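Local coordinates for probable glutamine-binding lipoprotein GlnH (GLNBP) (Mycobacterium tuberculosis, PDB 6H20), which binds amino acids such as asparagine as an extracellular solute-binding lipoprotein and probably senses aspartate to regulate protein kinase G signalling and glutamate metabolism, at residues Gln143-Pro148 with Ala205-Asp210; Thr154-Leu159 with Val226-Ala231; Arg163-Arg168 with Val186-Trp191; Asp193-Leu198 with Glu218-Leu223. One frame throughout, in Å; residues are numbered along the deposited sequence.

Contact 1 of 4, residues Gln143-Pro148 with Ala205-Asp210; sequences QRILAP and AVSTDD. With ASN (asparagine), chain B.
Gln143 reaches across to Ser207 where strand 139-148 runs antiparallel to strand 205-207. A trans first torsion (chi1 -178°) and an extended chain beyond it carry its amide to the serine. CB passes 4.1 Å from Thr208 O, CG packs 3.5 Å from Ser207 OG, and at the tip NE2 donates to the same OG at 3.0 Å, almost straight and within the amide plane. The other amide atom, OE1, takes a weak bond from a water that also donates to OD1 of the ligand-binding Asp209, bridging the two side chains. Ser207 OG in turn donates to Arg144 O at 2.9 Å, from above the carbonyl plane, so this buried hydroxyl both accepts and donates. Farther along, the hydrogen-bonded pair Leu146 and Val206 closes with Leu146 N to Val206 O and Val206 N to Leu146 O. Beyond the bend at Thr208, Asp209 OD2 accepts a hydrogen bond from the amino N of the bound asparagine (N to OD2 2.8 Å) and is also hydrogen-bonded to Tyr235 OH. Leu146 packs on Leu213 and Leu216 of helix 210-219, Val206 on Trp191 and Cys194 of helix 191-199, and Ile145 bonds through its backbone to Val226 of strand 223-226.

Contact 2 of 4, residues Thr154-Leu159 with Val226-Ala231; sequences TKVSDL and VGPDMA
Asp158 OD2 is gripped by two backbone amides, Thr154 N at 2.9 Å and Lys155 N at 3.1 Å, which probably steadies the turn whose Thr154 and Val156 meet Val226, Gly227, Pro228 and Met230. In this periplasmic-binding-protein (PBP2-type) fold of the family 3 solute-binding proteins the contact joins two surface loops, one between strands 139-148 and 163-167, the other between strands 223-226 and 232-240. The Thr154 bond is nearly straight and uses the anti lone pair of OD2; that from Lys155 arrives from above the carboxylate plane. No hydrogen bond crosses between the loops. Instead Thr154 O lies 3.2 Å from Gly227 CA in a CA-H...O contact, and Val226 CG2 packs on Thr154 CA. Gly227 has a positive phi of 91°, a conformation that suits glycine, and its own carbonyl accepts a bond from Arg144. At the other end, with CG2 opposite the carbonyl carbon, Val156 presents that methyl to Met230, the two side chains meeting tip to tip. The methionine chain bends at chi3 (63°), which keeps its end folded over the same methyl: Val156 CG2 lies 3.8 Å from Met230 CG and 4.0 Å from both SD and CE, while Pro228 CG touches that methyl at 4.1 Å.

Contact 3 of 4, residues Arg163-Arg168 with Val186-Trp191; sequences RVCVAR and VSVVNW. With ASN (asparagine), chain B.
A beta-alpha-beta unit, strand 163-167, helix 171-176 and strand 184-188, brings its two parallel strands together here, with the amino acid pocket at their C-terminal end. Cys165 pairs with Val186, Val166 with Ser187 and Ala167 with Val188. The backbone ladder runs from Val186 N to Val164 O, through Val166 N to Val186 O and Val188 N to Val166 O, to Arg168 N on Val188 O at 2.8 Å. Past the strands the chain turns back and lays the pocket-lining Trp191 indole over Ala167. The methyl CB sits over the face of the six-membered ring, a CH-pi contact 4.0 Å from CB to the ring centroid; Ala167 N also lies over a face, 3.3 Å from Trp191 CH2, while Cys165 O meets the ring edge in plane. Arg168 bends at chi3 (-70°), which returns the guanidinium along the neighbouring strand: NH1 donates to Ser187 OG at 2.9 Å, in the guanidinium plane, and Val188 C lies over one face. NH2 bonds to Gly6 O. Cys165 SG touches both methyls of Val188 and is joined to Cys194 by a disulfide. Trp191 NE1 lies 2.7 Å from ND2 of the bound asparagine, but this sets two N-H groups together, so the modelled orientation of the ligand amide is doubtful. The Ala167 methyl and peptide N would limit rotation of the indole, whose edge faces that amide and probably helps to bind it.

Contact 4 of 4, residues Asp193-Leu198 with Glu218-Leu223; sequences DCLVAL and EEDPYL
Asp220 leaves helical backbone angles at the end of helix 210-219 and starts a type I beta turn to Leu223, closed by Leu223 N on Asp220 O at 2.9 Å; this bend faces one side of helix 191-199. The contact is helix-to-turn packing in the alpha/beta architecture of a solute-binding protein, and it is made by Leu195 and Leu198, one helical turn apart, on Leu223 where strand 223-226 begins. Leu195 has CG anti to the backbone N (chi1 174°), which sends CD1 to the turn and CD2 to Glu219 at the helix end. CD1 meets Leu223 CD1 at 3.6 Å and also lies 3.9 Å from Asp220 OD2. CD2 packs against Glu219, 3.5 Å from its OE2 and 3.9 Å from its CB, so aliphatic and acidic groups of Glu219 both cover that branch. The glutamate chain runs extended beyond CG and crosses the leucine obliquely. No hydrogen bond passes between the segments. The Asp220 carboxylate serves its own turn instead, through a weak bond from Tyr222 N to OD1, while Tyr222 OH is bonded to Asp150. Leu146 of strand 139-148 also packs on Leu223. Leu198 and Leu223 approach tip to tip, with Leu198 CD2 at 3.8 Å from Leu223 CD2 and 3.9 Å from Leu223 CD1.

In the fold
From the N terminus, strand 139-148 opens contact 1 and the loop at 154-159 opens contact 2. Contact 3 comes next and closes first, its parallel strands 163-167 and 184-188 lying within the spans of both earlier contacts. Helix 191-199 then opens contact 4. Strand 205-207 closes contact 1 and puts strand 163-167 beside it in the same sheet, so contacts 1 and 3 share that sheet and both reach the asparagine. Contact 4 closes at 218-223, crossing contact 1 but falling within contact 2, which closes last at 226-231 and also crosses contact 1. Contacts 1 and 2 meet where Gln143 and Arg144 bond to loop 227-230; a disulfide joins contacts 3 and 4.

Contact 1 of 4, residues Gln143-Pro148 with Ala205-Asp210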
loop_
_atom_site.group_PDB
_atom_site.type_symbol
_atom_site.label_atom_id
_atom_site.label_comp_id
_atom_site.label_asym_id
_atom_site.label_seq_id
_atom_site.Cartn_x
_atom_site.Cartn_y
_atom_site.Cartn_z
ATOM N N GLN A 143 -4.925 -5.737 -8.153
ATOM C CA GLN A 143 -6.291 -5.537 -7.669
ATOM C C GLN A 143 -7.166 -6.734 -8.031
ATOM O O GLN A 143 -7.207 -7.155 -9.195
ATOM C CB GLN A 143 -6.878 -4.269 -8.289
ATOM C CG GLN A 143 -8.300 -3.961 -7.778
ATOM C CD GLN A 143 -8.691 -2.515 -8.034
ATOM O OE1 GLN A 143 -7.871 -1.704 -8.472
ATOM N NE2 GLN A 143 -9.957 -2.188 -7.768
ATOM N N ARG A 144 -7.900 -7.257 -7.043
ATOM C CA ARG A 144 -8.846 -8.354 -7.274
ATOM C C ARG A 144 -10.141 -8.058 -6.516
ATOM O O ARG A 144 -10.390 -6.925 -6.090
ATOM C CB ARG A 144 -8.221 -9.719 -6.934
ATOM C CG ARG A 144 -7.003 -10.045 -7.810
ATOM C CD ARG A 144 -6.488 -11.457 -7.584
ATOM N NE ARG A 144 -7.450 -12.444 -8.065
ATOM C CZ ARG A 144 -7.371 -13.744 -7.791
ATOM N NH1 ARG A 144 -6.374 -14.202 -7.043
ATOM N NH2 ARG A 144 -8.284 -14.587 -8.263
ATOM N N ILE A 145 -10.966 -9.089 -6.340
ATOM C CA ILE A 145 -12.291 -8.963 -5.734
ATOM C C ILE A 145 -12.385 -9.890 -4.526
ATOM O O ILE A 145 -11.931 -11.040 -4.578
ATOM C CB ILE A 145 -13.394 -9.309 -6.761
ATOM C CG1 ILE A 145 -13.331 -8.384 -7.983
ATOM C CG2 ILE A 145 -14.771 -9.265 -6.110
ATOM C CD1 ILE A 145 -14.161 -8.872 -9.174
ATOM N N LEU A 146 -13.001 -9.399 -3.448
ATOM C CA LEU A 146 -13.273 -10.182 -2.249
ATOM C C LEU A 146 -14.783 -10.266 -2.048
ATOM O O LEU A 146 -15.473 -9.239 -2.040
ATOM C CB LEU A 146 -12.631 -9.506 -1.028
ATOM C CG LEU A 146 -12.848 -10.165 0.335
ATOM C CD1 LEU A 146 -11.965 -11.376 0.447
ATOM C CD2 LEU A 146 -12.527 -9.166 1.456
ATOM N N ALA A 147 -15.303 -11.480 -1.894
ATOM C CA ALA A 147 -16.736 -11.656 -1.700
ATOM C C ALA A 147 -16.965 -12.835 -0.767
ATOM O O ALA A 147 -16.073 -13.669 -0.582
ATOM C CB ALA A 147 -17.441 -11.902 -3.041
ATOM N N PRO A 148 -18.137 -12.929 -0.150
ATOM C CA PRO A 148 -18.429 -14.119 0.660
ATOM C C PRO A 148 -18.423 -15.382 -0.189
ATOM O O PRO A 148 -18.705 -15.354 -1.389
ATOM C CB PRO A 148 -19.833 -13.836 1.211
ATOM C CG PRO A 148 -19.964 -12.320 1.140
ATOM C CD PRO A 148 -19.226 -11.934 -0.096
ATOM N N ALA A 205 -19.270 -6.663 -2.037
ATOM C CA ALA A 205 -17.907 -7.071 -2.332
ATOM C C ALA A 205 -16.962 -5.930 -1.995
ATOM O O ALA A 205 -17.373 -4.773 -1.848
ATOM C CB ALA A 205 -17.753 -7.459 -3.807
ATOM N N VAL A 206 -15.683 -6.275 -1.870
ATOM C CA VAL A 206 -14.607 -5.304 -1.709
ATOM C C VAL A 206 -13.647 -5.499 -2.872
ATOM O O VAL A 206 -13.396 -6.634 -3.280
ATOM C CB VAL A 206 -13.873 -5.533 -0.373
ATOM C CG1 VAL A 206 -12.825 -4.441 -0.137
ATOM C CG2 VAL A 206 -14.867 -5.553 0.761
ATOM N N SER A 207 -13.093 -4.414 -3.412
ATOM C CA SER A 207 -12.105 -4.570 -4.472
ATOM C C SER A 207 -10.885 -3.716 -4.177
ATOM O O SER A 207 -10.986 -2.485 -4.107
ATOM C CB SER A 207 -12.672 -4.227 -5.853
ATOM O OG SER A 207 -11.685 -4.452 -6.858
ATOM N N THR A 208 -9.735 -4.365 -4.020
ATOM C CA THR A 208 -8.455 -3.671 -3.844
ATOM C C THR A 208 -7.341 -4.686 -4.068
ATOM O O THR A 208 -7.593 -5.817 -4.513
ATOM C CB THR A 208 -8.358 -2.950 -2.488
ATOM O OG1 THR A 208 -7.170 -2.152 -2.457
ATOM C CG2 THR A 208 -8.285 -3.906 -1.303
ATOM N N ASP A 209 -6.112 -4.280 -3.746
ATOM C CA ASP A 209 -4.934 -5.122 -3.902
ATOM C C ASP A 209 -5.161 -6.493 -3.275
ATOM O O ASP A 209 -5.641 -6.596 -2.144
ATOM C CB ASP A 209 -3.766 -4.483 -3.141
ATOM C CG ASP A 209 -3.516 -3.021 -3.491
ATOM O OD1 ASP A 209 -4.173 -2.429 -4.378
ATOM O OD2 ASP A 209 -2.623 -2.466 -2.828
ATOM N N ASP A 210 -4.747 -7.550 -3.991
ATOM C CA ASP A 210 -4.931 -8.903 -3.461
ATOM C C ASP A 210 -4.199 -9.118 -2.138
ATOM O O ASP A 210 -4.672 -9.880 -1.283
ATOM C CB ASP A 210 -4.588 -9.975 -4.510
ATOM C CG ASP A 210 -3.166 -9.876 -5.089
ATOM O OD1 ASP A 210 -2.383 -8.944 -4.807
ATOM O OD2 ASP A 210 -2.835 -10.797 -5.875
HETATM N N ASN B . -2.290 0.241 -3.182
HETATM C CA ASN B . -3.520 1.002 -3.396
HETATM C C ASN B . -3.195 2.484 -3.444
HETATM O O ASN B . -4.106 3.329 -3.386
HETATM C CB ASN B . -4.542 0.706 -2.296
HETATM C CG ASN B . -4.117 1.230 -0.947
HETATM O OD1 ASN B . -2.955 1.543 -0.708
HETATM N ND2 ASN B . -5.077 1.363 -0.060
HETATM O OXT ASN B . -1.997 2.827 -3.541
HETATM O O HOH W 1 -6.308 -1.765 -5.867
HETATM O O HOH W 2 -4.066 -13.159 -5.675
#

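Contact 2 of 4, residues Thr154-Leu159 with Val226-Ala231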
loop_
_atom_site.group_PDB
_atom_site.type_symbol
_atom_site.label_atom_id
_atom_site.label_comp_id
_atom_site.label_asym_id
_atom_site.label_seq_id
_atom_site.Cartn_x
_atom_site.Cartn_y
_atom_site.Cartn_z
ATOM N N THR A 154 -17.825 -13.676 -9.405
ATOM C CA THR A 154 -16.520 -14.231 -9.763
ATOM C C THR A 154 -15.762 -13.435 -10.816
ATOM O O THR A 154 -14.597 -13.754 -11.077
ATOM C CB THR A 154 -16.626 -15.689 -10.240
ATOM O OG1 THR A 154 -17.332 -15.735 -11.485
ATOM C CG2 THR A 154 -17.332 -16.552 -9.211
ATOM N N LYS A 155 -16.377 -12.434 -11.439
ATOM C CA LYS A 155 -15.690 -11.653 -12.458
ATOM C C LYS A 155 -16.091 -10.193 -12.338
ATOM O O LYS A 155 -17.028 -9.835 -11.617
ATOM C CB LYS A 155 -15.934 -12.193 -13.872
ATOM C CG LYS A 155 -17.370 -12.477 -14.194
ATOM C CD LYS A 155 -17.466 -13.244 -15.498
ATOM C CE LYS A 155 -18.693 -14.126 -15.528
ATOM N NZ LYS A 155 -19.942 -13.331 -15.401
ATOM N N VAL A 156 -15.343 -9.341 -13.039
ATOM C CA VAL A 156 -15.528 -7.899 -12.903
ATOM C C VAL A 156 -16.947 -7.487 -13.271
ATOM O O VAL A 156 -17.549 -6.633 -12.606
ATOM C CB VAL A 156 -14.475 -7.155 -13.739
ATOM C CG1 VAL A 156 -14.716 -5.653 -13.686
ATOM C CG2 VAL A 156 -13.106 -7.486 -13.216
ATOM N N SER A 157 -17.510 -8.086 -14.328
ATOM C CA SER A 157 -18.834 -7.665 -14.773
ATOM C C SER A 157 -19.910 -7.965 -13.736
ATOM O O SER A 157 -20.954 -7.306 -13.734
ATOM C CB SER A 157 -19.180 -8.290 -16.133
ATOM O OG SER A 157 -19.230 -9.706 -16.054
ATOM N N ASP A 158 -19.659 -8.913 -12.831
ATOM C CA ASP A 158 -20.604 -9.209 -11.755
ATOM C C ASP A 158 -20.739 -8.054 -10.768
ATOM O O ASP A 158 -21.710 -8.016 -10.002
ATOM C CB ASP A 158 -20.146 -10.455 -10.995
ATOM C CG ASP A 158 -20.241 -11.722 -11.830
ATOM O OD1 ASP A 158 -21.075 -11.769 -12.765
ATOM O OD2 ASP A 158 -19.490 -12.679 -11.550
ATOM N N LEU A 159 -19.780 -7.129 -10.752
ATOM C CA LEU A 159 -19.829 -5.991 -9.851
ATOM C C LEU A 159 -20.838 -4.937 -10.284
ATOM O O LEU A 159 -21.272 -4.140 -9.444
ATOM C CB LEU A 159 -18.439 -5.359 -9.746
ATOM C CG LEU A 159 -17.374 -6.313 -9.187
ATOM C CD1 LEU A 159 -16.049 -5.566 -9.022
ATOM C CD2 LEU A 159 -17.834 -6.929 -7.865
ATOM N N VAL A 226 -11.574 -13.628 -5.638
ATOM C CA VAL A 226 -12.025 -14.105 -6.935
ATOM C C VAL A 226 -11.626 -13.100 -8.007
ATOM O O VAL A 226 -11.231 -11.962 -7.723
ATOM C CB VAL A 226 -13.549 -14.348 -6.969
ATOM C CG1 VAL A 226 -13.959 -15.361 -5.902
ATOM C CG2 VAL A 226 -14.302 -13.044 -6.768
ATOM N N GLY A 227 -11.730 -13.545 -9.255
ATOM C CA GLY A 227 -11.615 -12.671 -10.397
ATOM C C GLY A 227 -10.208 -12.528 -10.932
ATOM O O GLY A 227 -9.230 -12.990 -10.343
ATOM N N PRO A 228 -10.087 -11.855 -12.067
ATOM C CA PRO A 228 -8.781 -11.701 -12.711
ATOM C C PRO A 228 -7.989 -10.574 -12.067
ATOM O O PRO A 228 -8.488 -9.803 -11.250
ATOM C CB PRO A 228 -9.174 -11.313 -14.138
ATOM C CG PRO A 228 -10.413 -10.506 -13.958
ATOM C CD PRO A 228 -11.137 -11.083 -12.756
ATOM N N ASP A 229 -6.723 -10.490 -12.446
ATOM C CA ASP A 229 -5.942 -9.312 -12.104
ATOM C C ASP A 229 -6.566 -8.101 -12.790
ATOM O O ASP A 229 -6.711 -8.079 -14.016
ATOM C CB ASP A 229 -4.505 -9.518 -12.583
ATOM C CG ASP A 229 -3.716 -10.455 -11.692
ATOM O OD1 ASP A 229 -4.184 -10.819 -10.588
ATOM O OD2 ASP A 229 -2.600 -10.830 -12.098
ATOM N N MET A 230 -6.967 -7.101 -12.002
ATOM C CA MET A 230 -7.679 -5.944 -12.528
ATOM C C MET A 230 -6.795 -4.719 -12.730
ATOM O O MET A 230 -7.191 -3.808 -13.472
ATOM C CB MET A 230 -8.817 -5.537 -11.583
ATOM C CG MET A 230 -9.887 -6.614 -11.411
ATOM S SD MET A 230 -11.008 -6.228 -10.049
ATOM C CE MET A 230 -11.742 -4.716 -10.635
ATOM N N ALA A 231 -5.617 -4.677 -12.103
ATOM C CA ALA A 231 -4.731 -3.518 -12.178
ATOM C C ALA A 231 -3.497 -3.743 -11.326
ATOM O O ALA A 231 -3.612 -4.017 -10.129
ATOM C CB ALA A 231 -5.431 -2.260 -11.657
#

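Contact 3 of 4, residues Arg163-Arg168 with Val186-Trp191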
loop_
_atom_site.group_PDB
_atom_site.type_symbol
_atom_site.label_atom_id
_atom_site.label_comp_id
_atom_site.label_asym_id
_atom_site.label_seq_id
_atom_site.Cartn_x
_atom_site.Cartn_y
_atom_site.Cartn_z
ATOM N N ARG A 163 -23.067 -3.494 -4.674
ATOM C CA ARG A 163 -22.452 -2.555 -3.736
ATOM C C ARG A 163 -21.002 -2.973 -3.510
ATOM O O ARG A 163 -20.735 -4.018 -2.918
ATOM C CB ARG A 163 -23.230 -2.519 -2.420
ATOM C CG ARG A 163 -24.644 -1.965 -2.550
ATOM C CD ARG A 163 -25.480 -2.320 -1.331
ATOM N NE ARG A 163 -25.496 -3.757 -1.096
ATOM C CZ ARG A 163 -25.921 -4.330 0.027
ATOM N NH1 ARG A 163 -26.367 -3.578 1.028
ATOM N NH2 ARG A 163 -25.898 -5.653 0.149
ATOM N N VAL A 164 -20.064 -2.149 -3.970
ATOM C CA VAL A 164 -18.638 -2.452 -3.901
ATOM C C VAL A 164 -17.963 -1.394 -3.043
ATOM O O VAL A 164 -18.109 -0.194 -3.306
ATOM C CB VAL A 164 -18.022 -2.479 -5.309
ATOM C CG1 VAL A 164 -16.532 -2.741 -5.238
ATOM C CG2 VAL A 164 -18.719 -3.524 -6.168
ATOM N N CYS A 165 -17.210 -1.841 -2.042
ATOM C CA CYS A 165 -16.536 -0.952 -1.102
ATOM C C CYS A 165 -15.097 -0.687 -1.520
ATOM O O CYS A 165 -14.358 -1.614 -1.886
ATOM C CB CYS A 165 -16.554 -1.581 0.291
ATOM S SG CYS A 165 -15.958 -0.492 1.620
ATOM N N VAL A 166 -14.694 0.588 -1.416
ATOM C CA VAL A 166 -13.315 1.019 -1.640
ATOM C C VAL A 166 -12.975 2.097 -0.625
ATOM O O VAL A 166 -13.837 2.875 -0.208
ATOM C CB VAL A 166 -13.060 1.563 -3.066
ATOM C CG1 VAL A 166 -13.098 0.430 -4.082
ATOM C CG2 VAL A 166 -14.055 2.656 -3.387
ATOM N N ALA A 167 -11.706 2.169 -0.249
ATOM C CA ALA A 167 -11.267 3.274 0.593
ATOM C C ALA A 167 -11.031 4.516 -0.254
ATOM O O ALA A 167 -10.555 4.433 -1.391
ATOM C CB ALA A 167 -9.987 2.910 1.344
ATOM N N ARG A 168 -11.371 5.674 0.303
ATOM C CA ARG A 168 -11.150 6.918 -0.412
ATOM C C ARG A 168 -9.650 7.158 -0.578
ATOM O O ARG A 168 -8.835 6.741 0.252
ATOM C CB ARG A 168 -11.829 8.073 0.333
ATOM C CG ARG A 168 -13.346 8.065 0.147
ATOM C CD ARG A 168 -14.031 9.294 0.735
ATOM N NE ARG A 168 -14.004 9.315 2.196
ATOM C CZ ARG A 168 -14.817 8.615 2.981
ATOM N NH1 ARG A 168 -15.729 7.800 2.459
ATOM N NH2 ARG A 168 -14.714 8.724 4.306
ATOM N N VAL A 186 -19.435 2.337 -2.633
ATOM C CA VAL A 186 -19.480 2.713 -1.227
ATOM C C VAL A 186 -18.045 2.970 -0.796
ATOM O O VAL A 186 -17.189 2.082 -0.907
ATOM C CB VAL A 186 -20.113 1.597 -0.381
ATOM C CG1 VAL A 186 -20.117 1.983 1.100
ATOM C CG2 VAL A 186 -21.520 1.284 -0.877
ATOM N N SER A 187 -17.756 4.183 -0.337
ATOM C CA SER A 187 -16.392 4.515 0.045
ATOM C C SER A 187 -16.278 4.678 1.557
ATOM O O SER A 187 -17.245 5.043 2.234
ATOM C CB SER A 187 -15.856 5.737 -0.710
ATOM O OG SER A 187 -16.428 6.959 -0.258
ATOM N N VAL A 188 -15.088 4.380 2.077
ATOM C CA VAL A 188 -14.798 4.391 3.510
ATOM C C VAL A 188 -13.414 4.992 3.735
ATOM O O VAL A 188 -12.672 5.275 2.795
ATOM C CB VAL A 188 -14.871 2.981 4.128
ATOM C CG1 VAL A 188 -16.301 2.426 4.040
ATOM C CG2 VAL A 188 -13.860 2.067 3.448
ATOM N N VAL A 189 -13.053 5.163 5.010
ATOM C CA VAL A 189 -11.733 5.700 5.342
ATOM C C VAL A 189 -10.641 4.663 5.105
ATOM O O VAL A 189 -9.597 4.966 4.514
ATOM C CB VAL A 189 -11.702 6.220 6.790
ATOM C CG1 VAL A 189 -10.283 6.669 7.149
ATOM C CG2 VAL A 189 -12.677 7.356 6.958
ATOM N N ASN A 190 -10.837 3.436 5.589
ATOM C CA ASN A 190 -9.783 2.440 5.487
ATOM C C ASN A 190 -10.372 1.067 5.182
ATOM O O ASN A 190 -11.583 0.846 5.276
ATOM C CB ASN A 190 -8.843 2.451 6.703
ATOM C CG ASN A 190 -9.538 2.063 7.979
ATOM O OD1 ASN A 190 -10.151 1.001 8.067
ATOM N ND2 ASN A 190 -9.455 2.929 8.983
ATOM N N TRP A 191 -9.488 0.141 4.797
ATOM C CA TRP A 191 -9.945 -1.158 4.315
ATOM C C TRP A 191 -10.598 -1.992 5.409
ATOM O O TRP A 191 -11.479 -2.805 5.110
ATOM C CB TRP A 191 -8.798 -1.905 3.639
ATOM C CG TRP A 191 -8.406 -1.205 2.389
ATOM C CD1 TRP A 191 -7.255 -0.502 2.172
ATOM C CD2 TRP A 191 -9.188 -1.083 1.194
ATOM N NE1 TRP A 191 -7.268 0.027 0.908
ATOM C CE2 TRP A 191 -8.435 -0.310 0.284
ATOM C CE3 TRP A 191 -10.442 -1.562 0.795
ATOM C CZ2 TRP A 191 -8.904 0.015 -0.982
ATOM C CZ3 TRP A 191 -10.913 -1.248 -0.468
ATOM C CH2 TRP A 191 -10.136 -0.460 -1.352
HETATM N N ASN B . -2.290 0.241 -3.182
HETATM C CA ASN B . -3.520 1.002 -3.396
HETATM C C ASN B . -3.195 2.484 -3.444
HETATM O O ASN B . -4.106 3.329 -3.386
HETATM C CB ASN B . -4.542 0.706 -2.296
HETATM C CG ASN B . -4.117 1.230 -0.947
HETATM O OD1 ASN B . -2.955 1.543 -0.708
HETATM N ND2 ASN B . -5.077 1.363 -0.060
HETATM O OXT ASN B . -1.997 2.827 -3.541
HETATM O O HOH W 3 -8.814 7.096 2.914
#

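Contact 4 of 4, residues Asp193-Leu198 with Glu218-Leu223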
loop_
_atom_site.group_PDB
_atom_site.type_symbol
_atom_site.label_atom_id
_atom_site.label_comp_id
_atom_site.label_asym_id
_atom_site.label_seq_id
_atom_site.Cartn_x
_atom_site.Cartn_y
_atom_site.Cartn_z
ATOM N N ASP A 193 -12.690 -0.919 7.413
ATOM C CA ASP A 193 -14.086 -0.493 7.402
ATOM C C ASP A 193 -14.883 -1.252 6.349
ATOM O O ASP A 193 -16.070 -1.535 6.550
ATOM C CB ASP A 193 -14.170 1.012 7.154
ATOM C CG ASP A 193 -13.441 1.817 8.204
ATOM O OD1 ASP A 193 -13.369 1.367 9.368
ATOM O OD2 ASP A 193 -12.944 2.914 7.874
ATOM N N CYS A 194 -14.250 -1.575 5.212
ATOM C CA CYS A 194 -14.926 -2.381 4.196
ATOM C C CYS A 194 -15.230 -3.764 4.734
ATOM O O CYS A 194 -16.291 -4.333 4.445
ATOM C CB CYS A 194 -14.061 -2.511 2.940
ATOM S SG CYS A 194 -13.986 -1.055 1.901
ATOM N N LEU A 195 -14.313 -4.319 5.527
ATOM C CA LEU A 195 -14.562 -5.639 6.091
ATOM C C LEU A 195 -15.756 -5.605 7.029
ATOM O O LEU A 195 -16.634 -6.471 6.959
ATOM C CB LEU A 195 -13.312 -6.155 6.804
ATOM C CG LEU A 195 -13.548 -7.474 7.534
ATOM C CD1 LEU A 195 -13.974 -8.558 6.545
ATOM C CD2 LEU A 195 -12.314 -7.895 8.309
ATOM N N VAL A 196 -15.824 -4.594 7.894
ATOM C CA VAL A 196 -16.977 -4.462 8.786
ATOM C C VAL A 196 -18.269 -4.358 7.982
ATOM O O VAL A 196 -19.269 -5.018 8.291
ATOM C CB VAL A 196 -16.796 -3.262 9.733
ATOM C CG1 VAL A 196 -18.089 -2.999 10.510
ATOM C CG2 VAL A 196 -15.646 -3.526 10.683
ATOM N N ALA A 197 -18.264 -3.528 6.938
ATOM C CA ALA A 197 -19.458 -3.356 6.117
ATOM C C ALA A 197 -19.900 -4.675 5.494
ATOM O O ALA A 197 -21.102 -4.957 5.406
ATOM C CB ALA A 197 -19.196 -2.316 5.031
ATOM N N LEU A 198 -18.948 -5.491 5.044
ATOM C CA LEU A 198 -19.313 -6.765 4.429
ATOM C C LEU A 198 -19.799 -7.746 5.485
ATOM O O LEU A 198 -20.771 -8.482 5.265
ATOM C CB LEU A 198 -18.123 -7.325 3.646
ATOM C CG LEU A 198 -18.361 -8.591 2.820
ATOM C CD1 LEU A 198 -19.554 -8.456 1.875
ATOM C CD2 LEU A 198 -17.103 -8.922 2.033
ATOM N N GLU A 218 -7.778 -13.312 6.216
ATOM C CA GLU A 218 -7.231 -13.870 7.448
ATOM C C GLU A 218 -8.104 -13.535 8.644
ATOM O O GLU A 218 -8.193 -14.330 9.588
ATOM C CB GLU A 218 -5.802 -13.374 7.677
ATOM C CG GLU A 218 -4.816 -13.834 6.628
ATOM C CD GLU A 218 -3.838 -14.868 7.148
ATOM O OE1 GLU A 218 -4.203 -15.617 8.078
ATOM O OE2 GLU A 218 -2.703 -14.931 6.629
ATOM N N GLU A 219 -8.778 -12.389 8.610
ATOM C CA GLU A 219 -9.692 -12.025 9.685
ATOM C C GLU A 219 -11.057 -12.671 9.532
ATOM O O GLU A 219 -11.766 -12.827 10.532
ATOM C CB GLU A 219 -9.838 -10.504 9.745
ATOM C CG GLU A 219 -8.551 -9.815 10.183
ATOM C CD GLU A 219 -8.592 -8.300 10.078
ATOM O OE1 GLU A 219 -8.262 -7.633 11.081
ATOM O OE2 GLU A 219 -8.923 -7.773 8.996
ATOM N N ASP A 220 -11.443 -13.050 8.317
ATOM C CA ASP A 220 -12.795 -13.539 8.045
ATOM C C ASP A 220 -12.699 -14.623 6.981
ATOM O O ASP A 220 -12.924 -14.365 5.792
ATOM C CB ASP A 220 -13.681 -12.390 7.560
ATOM C CG ASP A 220 -15.142 -12.773 7.448
ATOM O OD1 ASP A 220 -15.460 -13.979 7.539
ATOM O OD2 ASP A 220 -15.970 -11.857 7.240
ATOM N N PRO A 221 -12.421 -15.869 7.377
ATOM C CA PRO A 221 -12.224 -16.931 6.372
ATOM C C PRO A 221 -13.492 -17.354 5.641
ATOM O O PRO A 221 -13.412 -18.201 4.739
ATOM C CB PRO A 221 -11.626 -18.086 7.183
ATOM C CG PRO A 221 -11.178 -17.476 8.468
ATOM C CD PRO A 221 -12.056 -16.310 8.731
ATOM N N TYR A 222 -14.646 -16.783 5.983
ATOM C CA TYR A 222 -15.850 -16.958 5.180
ATOM C C TYR A 222 -15.733 -16.236 3.838
ATOM O O TYR A 222 -16.495 -16.527 2.911
ATOM C CB TYR A 222 -17.045 -16.482 6.022
ATOM C CG TYR A 222 -18.366 -16.238 5.314
ATOM C CD1 TYR A 222 -18.961 -17.222 4.533
ATOM C CD2 TYR A 222 -19.042 -15.027 5.478
ATOM C CE1 TYR A 222 -20.195 -16.994 3.908
ATOM C CE2 TYR A 222 -20.255 -14.798 4.869
ATOM C CZ TYR A 222 -20.827 -15.773 4.084
ATOM O OH TYR A 222 -22.045 -15.508 3.479
ATOM N N LEU A 223 -14.786 -15.311 3.710
ATOM C CA LEU A 223 -14.589 -14.594 2.460
ATOM C C LEU A 223 -13.520 -15.274 1.610
ATOM O O LEU A 223 -12.646 -15.991 2.115
ATOM C CB LEU A 223 -14.180 -13.147 2.745
ATOM C CG LEU A 223 -15.010 -12.462 3.820
ATOM C CD1 LEU A 223 -14.480 -11.039 3.996
ATOM C CD2 LEU A 223 -16.480 -12.423 3.431
#